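PDB 1ZB7: neurotoxin from Clostridium botulinum, which acts as a zinc endopeptidase in the host cytosol, cleaving the synaptobrevins VAMP1, VAMP2 and VAMP3. Local coordinates for residues Asn398-Lys402 and Asn403-Glu407. Numbering follows the deposited sequence.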
loop_
_atom_site.group_PDB
_atom_site.type_symbol
_atom_site.label_atom_id
_atom_site.label_comp_id
_atom_site.label_asym_id
_atom_site.label_seq_id
_atom_site.Cartn_x
_atom_site.Cartn_y
_atom_site.Cartn_z
ATOM N N ASN A 398 -9.991 27.460 -3.569
ATOM C CA ASN A 398 -11.398 27.066 -3.618
ATOM C C ASN A 398 -12.326 28.272 -3.241
ATOM O O ASN A 398 -13.072 28.235 -2.275
ATOM C CB ASN A 398 -11.673 25.850 -2.706
ATOM C CG ASN A 398 -10.908 24.570 -3.145
ATOM O OD1 ASN A 398 -10.730 24.375 -4.296
ATOM N ND2 ASN A 398 -10.529 23.689 -2.197
ATOM N N ILE A 399 -12.210 29.325 -4.023
ATOM C CA ILE A 399 -12.814 30.659 -3.721
ATOM C C ILE A 399 -14.313 30.694 -4.100
ATOM O O ILE A 399 -14.694 30.486 -5.266
ATOM C CB ILE A 399 -12.060 31.724 -4.486
ATOM C CG1 ILE A 399 -10.560 31.701 -4.025
ATOM C CG2 ILE A 399 -12.663 33.108 -4.256
ATOM C CD1 ILE A 399 -9.638 32.345 -5.041
ATOM N N ALA A 400 -15.159 30.810 -3.077
ATOM C CA ALA A 400 -16.645 30.742 -3.312
ATOM C C ALA A 400 -17.135 31.795 -4.314
ATOM O O ALA A 400 -18.025 31.496 -5.170
ATOM C CB ALA A 400 -17.407 30.832 -1.998
ATOM N N SER A 401 -16.518 32.979 -4.307
ATOM C CA SER A 401 -17.012 34.067 -5.213
ATOM C C SER A 401 -16.730 33.732 -6.680
ATOM O O SER A 401 -17.352 34.335 -7.617
ATOM C CB SER A 401 -16.448 35.466 -4.872
ATOM O OG SER A 401 -15.027 35.490 -4.928
ATOM N N LYS A 402 -15.818 32.781 -6.927
ATOM C CA LYS A 402 -15.615 32.383 -8.340
ATOM C C LYS A 402 -16.264 31.060 -8.666
ATOM O O LYS A 402 -16.012 30.492 -9.726
ATOM C CB LYS A 402 -14.140 32.371 -8.704
ATOM C CG LYS A 402 -13.338 33.571 -8.219
ATOM C CD LYS A 402 -11.866 33.356 -8.580
ATOM C CE LYS A 402 -11.645 33.151 -10.094
ATOM N NZ LYS A 402 -10.241 33.480 -10.575
ATOM N N ASN A 403 -17.140 30.609 -7.777
ATOM C CA ASN A 403 -17.714 29.266 -7.854
ATOM C C ASN A 403 -16.649 28.167 -7.939
ATOM O O ASN A 403 -16.784 27.201 -8.704
ATOM C CB ASN A 403 -18.749 29.143 -9.032
ATOM C CG ASN A 403 -19.804 28.028 -8.781
ATOM O OD1 ASN A 403 -20.149 27.687 -7.609
ATOM N ND2 ASN A 403 -20.329 27.454 -9.882
ATOM N N LEU A 404 -15.584 28.329 -7.165
ATOM C CA LEU A 404 -14.518 27.296 -7.095
ATOM C C LEU A 404 -14.539 26.547 -5.791
ATOM O O LEU A 404 -13.652 25.683 -5.536
ATOM C CB LEU A 404 -13.154 27.913 -7.409
ATOM C CG LEU A 404 -13.010 28.481 -8.840
ATOM C CD1 LEU A 404 -11.686 29.123 -9.069
ATOM C CD2 LEU A 404 -13.177 27.410 -9.917
ATOM N N LYS A 405 -15.539 26.830 -4.951
ATOM C CA LYS A 405 -15.670 26.119 -3.676
ATOM C C LYS A 405 -16.373 24.771 -3.854
ATOM O O LYS A 405 -15.918 23.749 -3.311
ATOM C CB LYS A 405 -16.331 26.967 -2.586
ATOM C CG LYS A 405 -16.758 26.168 -1.337
ATOM C CD LYS A 405 -16.936 27.112 -0.169
ATOM C CE LYS A 405 -17.192 26.402 1.141
ATOM N NZ LYS A 405 -16.659 27.165 2.281
ATOM N N THR A 406 -17.411 24.752 -4.670
ATOM C CA THR A 406 -18.223 23.566 -4.902
ATOM C C THR A 406 -17.342 22.456 -5.489
ATOM O O THR A 406 -16.609 22.692 -6.459
ATOM C CB THR A 406 -19.475 23.945 -5.806
ATOM O OG1 THR A 406 -20.468 24.492 -4.957
ATOM C CG2 THR A 406 -20.148 22.766 -6.484
ATOM N N GLU A 407 -17.425 21.265 -4.875
ATOM C CA GLU A 407 -16.714 20.042 -5.337
ATOM C C GLU A 407 -15.175 20.199 -5.377
ATOM O O GLU A 407 -14.500 19.487 -6.109
ATOM C CB GLU A 407 -17.211 19.610 -6.744
ATOM C CG GLU A 407 -18.481 18.789 -6.778
ATOM C CD GLU A 407 -18.889 18.442 -8.196
ATOM O OE1 GLU A 407 -18.771 19.312 -9.085
ATOM O OE2 GLU A 407 -19.336 17.316 -8.467
#
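Leu-404 lies against Lys-402 across a tight turn of the chain. The leucine CG stands 4.1 Å from CB of Lys-402, and its CD1 touches the lysine again at CE, the two side chains crossing at an angle. A bend at chi3 (58°) folds the lysine chain so that CE comes alongside the leucine methyl, while NZ goes on to the carbonyl oxygen of Thr-389.

The turn is held by backbone bonds. Ile-399 O takes two amides, Lys-402 N and Leu-404 N, from opposite faces of its carbonyl plane; the Leu-404 bond is 3.0 Å long and fairly straight (158°). Asn-403 N donates to Ala-400 O at 2.9 Å. With Asn-403 in a left-handed backbone conformation (phi 54°), the bonds from Leu-404 N and Asn-403 N form a Schellman motif that ends the 3-10 segment 400-401 and turns the chain back.

Past the turn, Lys-405 comes back over Ala-400, with CB to CB at 4.1 Å; its CB and CD rest against the alanine methyl before the end of the chain leads away. At the base, Asn-398 CA makes a C-H...O contact of 3.3 Å with Leu-404 O. The amide nitrogen ND2 of this buried asparagine is bonded to Gly-365 O and Gln-411 OE1, which fixes the rotation of its amide.

Ala-400 and Lys-405 are exposed, whereas Leu-404 is buried against Val-415 and Asn-416. The turn belongs to the long loop between strands 377-381 and 421-422, neighbours in the four-stranded antiparallel sheet, and Asn-398 ties it to the chain just beyond helix 357-364.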